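Side-chain contacts in type I modular polyketide synthase (Streptomyces albus subsp. albus, PDB 6IYT), which probably selects an ethylmalonyl extender unit from coenzyme A and loads it for chain elongation, as the acyltransferase domain of a salinomycin polyketide synthase module: residues P326-E329 / R330-L334; L432-F435 / A436-W439. All blocks are in the same frame, centred on the assembly; numbering follows the deposited sequence.

In the fold
Following the chain from the N terminus, interaction 1 (326-329 with 330-334) comes first and is finished before interaction 2 (432-435 with 436-439) begins, so the two neither nest nor cross. Each closes no more than successive turns of a single helix. Interaction 1 spans the whole short helix 328-334 and the two residues leading into it, at the periphery of the chain against helices 228-245 and 363-371. Interaction 2 is the C-terminal two-thirds of helix 428-439, packed beside strands 90-96, 111-114 and 416-418, the last an outer strand of the parallel sheet. The centres of interactions 1 and 2 are about 43 Å apart, on opposite sides of the chain's centre.

Interaction 1 of 2, residues P326-E329 / R330-L334; sequences PLHE and RILDL
Leu327 and Ile331 meet on the buried side of the helix start, where Leu327 CB lies 3.8 Å from Ile331 CD1. Ile331 carries CG1 beside its own backbone N (chi1 -73°), a setting that brings CG1 and CD1 back over the Leu327 carbonyl and against Leu327 CB. One residue further along, the His328 imidazole and the Leu332 side chain approach at a slant: Leu332 CD1 is 3.8 Å from His328 NE2, while Leu332 CG is 3.8 Å from His328 CD2. The backbone beneath is regular, with Ile331 N donating to Leu327 O at 2.9 Å, and Leu332 N and Asp333 N bonded to the oxygens of His328 and Glu329. A water extends the pattern by one step, donating to Pro326 O and accepting from Arg330 N, each at 2.9 Å from the water oxygen. Further out, Phe367 stacks on the His328 ring and also touches Ile331, and the Arg330 guanidinium, passing obliquely near Leu327 CD2, forms a salt bridge from NH1 to Glu245. Leu241 of helix 228-245 adds to the apolar cover of Ile331. The chemistry is thus that of a helix start: water occupies the place of a direct bond between Pro326 O and Arg330 N, and the aliphatic pair faces inward while the arginine charge is probably balanced by Glu245 of helix 228-245.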
loop_
_atom_site.group_PDB
_atom_site.type_symbol
_atom_site.label_atom_id
_atom_site.label_comp_id
_atom_site.label_asym_id
_atom_site.label_seq_id
_atom_site.Cartn_x
_atom_site.Cartn_y
_atom_site.Cartn_z
ATOM N N PRO A 326 27.242 -11.301 7.872
ATOM C CA PRO A 326 27.894 -11.296 9.169
ATOM C C PRO A 326 26.917 -11.197 10.302
ATOM O O PRO A 326 27.318 -11.313 11.466
ATOM C CB PRO A 326 28.781 -10.053 9.122
ATOM C CG PRO A 326 29.066 -9.837 7.685
ATOM C CD PRO A 326 27.876 -10.353 6.928
ATOM N N LEU A 327 25.688 -10.801 9.999
ATOM C CA LEU A 327 24.670 -10.630 11.030
ATOM C C LEU A 327 23.815 -11.862 11.262
ATOM O O LEU A 327 22.975 -11.858 12.125
ATOM C CB LEU A 327 23.752 -9.460 10.697
ATOM C CG LEU A 327 24.457 -8.126 10.544
ATOM C CD1 LEU A 327 23.431 -7.025 10.334
ATOM C CD2 LEU A 327 25.340 -7.848 11.746
ATOM N N HIS A 328 24.059 -12.916 10.503
ATOM C CA HIS A 328 23.223 -14.109 10.514
ATOM C C HIS A 328 22.988 -14.637 11.934
ATOM O O HIS A 328 21.847 -14.866 12.346
ATOM C CB HIS A 328 23.897 -15.168 9.678
ATOM C CG HIS A 328 23.040 -16.350 9.387
ATOM N ND1 HIS A 328 23.442 -17.359 8.537
ATOM C CD2 HIS A 328 21.823 -16.709 9.852
ATOM C CE1 HIS A 328 22.480 -18.259 8.446
ATOM N NE2 HIS A 328 21.504 -17.908 9.269
ATOM N N GLU A 329 24.067 -14.920 12.641
ATOM C CA GLU A 329 23.974 -15.509 13.992
ATOM C C GLU A 329 23.175 -14.606 14.958
ATOM O O GLU A 329 22.323 -15.084 15.736
ATOM C CB GLU A 329 25.377 -15.764 14.542
ATOM C CG GLU A 329 26.078 -16.929 13.874
ATOM C CD GLU A 329 26.417 -16.669 12.411
ATOM O OE1 GLU A 329 26.200 -17.603 11.589
ATOM O OE2 GLU A 329 26.906 -15.547 12.097
ATOM N N ARG A 330 23.442 -13.317 14.894
ATOM C CA ARG A 330 22.732 -12.361 15.737
ATOM C C ARG A 330 21.225 -12.306 15.426
ATOM O O ARG A 330 20.406 -12.174 16.306
ATOM C CB ARG A 330 23.375 -10.979 15.645
ATOM C CG ARG A 330 24.702 -10.925 16.348
ATOM C CD ARG A 330 25.505 -9.698 15.978
ATOM N NE ARG A 330 25.065 -8.526 16.707
ATOM C CZ ARG A 330 25.667 -7.348 16.605
ATOM N NH1 ARG A 330 26.705 -7.212 15.814
ATOM N NH2 ARG A 330 25.225 -6.323 17.310
ATOM N N ILE A 331 20.900 -12.395 14.146
ATOM C CA ILE A 331 19.509 -12.330 13.748
ATOM C C ILE A 331 18.761 -13.541 14.290
ATOM O O ILE A 331 17.667 -13.404 14.845
ATOM C CB ILE A 331 19.356 -12.216 12.215
ATOM C CG1 ILE A 331 19.775 -10.809 11.756
ATOM C CG2 ILE A 331 17.936 -12.534 11.795
ATOM C CD1 ILE A 331 20.159 -10.722 10.277
ATOM N N LEU A 332 19.374 -14.722 14.218
ATOM C CA LEU A 332 18.709 -15.941 14.747
ATOM C C LEU A 332 18.497 -15.860 16.251
ATOM O O LEU A 332 17.435 -16.222 16.752
ATOM C CB LEU A 332 19.478 -17.203 14.389
ATOM C CG LEU A 332 19.691 -17.538 12.926
ATOM C CD1 LEU A 332 20.347 -18.899 12.778
ATOM C CD2 LEU A 332 18.370 -17.510 12.134
ATOM N N ASP A 333 19.449 -15.261 16.965
ATOM C CA ASP A 333 19.312 -15.085 18.384
ATOM C C ASP A 333 18.230 -14.066 18.714
ATOM O O ASP A 333 17.422 -14.281 19.624
ATOM C CB ASP A 333 20.646 -14.620 19.004
ATOM C CG ASP A 333 21.517 -15.769 19.460
ATOM O OD1 ASP A 333 21.006 -16.919 19.591
ATOM O OD2 ASP A 333 22.748 -15.521 19.691
ATOM N N LEU A 334 18.212 -12.960 17.975
ATOM C CA LEU A 334 17.290 -11.854 18.258
ATOM C C LEU A 334 15.842 -12.272 18.033
ATOM O O LEU A 334 14.952 -11.870 18.777
ATOM C CB LEU A 334 17.606 -10.696 17.315
ATOM C CG LEU A 334 17.878 -9.275 17.760
ATOM C CD1 LEU A 334 18.099 -9.082 19.252
ATOM C CD2 LEU A 334 19.058 -8.724 16.955
HETATM O O HOH W 1 25.999 -12.407 13.775
#

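Interaction 2 of 2, residues L432-F435 / A436-W439; sequences LTSF and AEAW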
loop_
_atom_site.group_PDB
_atom_site.type_symbol
_atom_site.label_atom_id
_atom_site.label_comp_id
_atom_site.label_asym_id
_atom_site.label_seq_id
_atom_site.Cartn_x
_atom_site.Cartn_y
_atom_site.Cartn_z
ATOM N N LEU A 432 -11.231 8.247 -0.380
ATOM C CA LEU A 432 -12.385 8.126 -1.275
ATOM C C LEU A 432 -11.973 8.001 -2.731
ATOM O O LEU A 432 -12.663 7.316 -3.522
ATOM C CB LEU A 432 -13.322 9.320 -1.101
ATOM C CG LEU A 432 -14.069 9.420 0.239
ATOM C CD1 LEU A 432 -14.900 10.695 0.272
ATOM C CD2 LEU A 432 -14.945 8.211 0.486
ATOM N N THR A 433 -10.920 8.718 -3.119
ATOM C CA THR A 433 -10.379 8.632 -4.489
ATOM C C THR A 433 -9.820 7.236 -4.825
ATOM O O THR A 433 -10.179 6.654 -5.834
ATOM C CB THR A 433 -9.340 9.735 -4.768
ATOM O OG1 THR A 433 -9.942 11.025 -4.562
ATOM C CG2 THR A 433 -8.859 9.653 -6.196
ATOM N N SER A 434 -9.126 6.624 -3.882
ATOM C CA SER A 434 -8.666 5.276 -4.063
ATOM C C SER A 434 -9.815 4.280 -4.097
ATOM O O SER A 434 -9.847 3.362 -4.950
ATOM C CB SER A 434 -7.648 4.918 -2.976
ATOM O OG SER A 434 -6.484 5.716 -3.144
ATOM N N PHE A 435 -10.800 4.469 -3.221
ATOM C CA PHE A 435 -12.001 3.648 -3.258
ATOM C C PHE A 435 -12.673 3.759 -4.668
ATOM O O PHE A 435 -13.127 2.770 -5.221
ATOM C CB PHE A 435 -13.019 4.096 -2.221
ATOM C CG PHE A 435 -12.701 3.747 -0.790
ATOM C CD1 PHE A 435 -11.597 2.980 -0.424
ATOM C CD2 PHE A 435 -13.584 4.163 0.213
ATOM C CE1 PHE A 435 -11.405 2.623 0.908
ATOM C CE2 PHE A 435 -13.353 3.877 1.536
ATOM C CZ PHE A 435 -12.256 3.105 1.891
ATOM N N ALA A 436 -12.820 4.989 -5.155
ATOM C CA ALA A 436 -13.464 5.234 -6.464
ATOM C C ALA A 436 -12.674 4.627 -7.616
ATOM O O ALA A 436 -13.252 4.065 -8.547
ATOM C CB ALA A 436 -13.661 6.721 -6.679
ATOM N N GLU A 437 -11.351 4.747 -7.552
ATOM C CA GLU A 437 -10.489 4.146 -8.545
ATOM C C GLU A 437 -10.642 2.615 -8.604
ATOM O O GLU A 437 -10.646 2.030 -9.690
ATOM C CB GLU A 437 -9.037 4.553 -8.295
ATOM C CG GLU A 437 -8.765 6.002 -8.700
ATOM C CD GLU A 437 -7.405 6.522 -8.233
ATOM O OE1 GLU A 437 -6.737 5.852 -7.399
ATOM O OE2 GLU A 437 -7.009 7.588 -8.724
ATOM N N ALA A 438 -10.804 1.984 -7.451
ATOM C CA ALA A 438 -11.067 0.532 -7.395
ATOM C C ALA A 438 -12.485 0.197 -7.897
ATOM O O ALA A 438 -12.670 -0.682 -8.736
ATOM C CB ALA A 438 -10.881 0.025 -5.988
ATOM N N TRP A 439 -13.474 0.888 -7.352
ATOM C CA TRP A 439 -14.883 0.560 -7.622
ATOM C C TRP A 439 -15.233 0.816 -9.090
ATOM O O TRP A 439 -15.954 0.020 -9.708
ATOM C CB TRP A 439 -15.801 1.381 -6.721
ATOM C CG TRP A 439 -17.311 1.180 -6.986
ATOM C CD1 TRP A 439 -18.082 0.072 -6.659
ATOM C CD2 TRP A 439 -18.161 2.052 -7.717
ATOM N NE1 TRP A 439 -19.393 0.285 -7.029
ATOM C CE2 TRP A 439 -19.457 1.476 -7.723
ATOM C CE3 TRP A 439 -17.981 3.292 -8.320
ATOM C CZ2 TRP A 439 -20.536 2.102 -8.327
ATOM C CZ3 TRP A 439 -19.069 3.909 -8.918
ATOM C CH2 TRP A 439 -20.331 3.325 -8.886
#
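Glu437 lies back along its helix toward Thr433. Its CB rests 3.4 Å from Thr433 O and slightly farther from Ser434 O. With CG beside the backbone N (chi1 -74°), the next carbon leans over the same carbonyl, at 3.3 Å from Thr433 O. From there the chain runs extended, and CD comes within 4.0 Å of Thr433 CG2. At the carboxylate the two oxygens part company: OE2 meets the Thr433 methyl, with 3.8 Å between OE2 and CG2, whereas OE1 passes near Ser434 CA and takes its polar partners from elsewhere, a salt bridge with Arg430 NH2 and a hydrogen bond from Gln418 NE2. Such double engagement would be expected to favour the ionised carboxylate. The Thr433 hydroxyl, pointed away from this meeting, bonds to Arg429 O, while Ser434 OG bonds to Thr420 O and to the same Arg430 NH2 that Glu437 uses. Thr433 O itself accepts from Glu437 N at 2.8 Å, and the i to i+4 pattern continues through Ala438 N to Ser434 O and Trp439 N to Phe435 O. Around this segment, Thr433 and Ala436 pack on Leu95 and Val93 of strand 90-96 respectively, and both also touch Val111 of strand 111-114. Ala438 lies on Leu416 of strand 416-418, Phe435 meets Trp199 of helix 181-200, and the Trp439 indole makes a cation-pi contact with Arg91 and an edge-to-face one with Trp447.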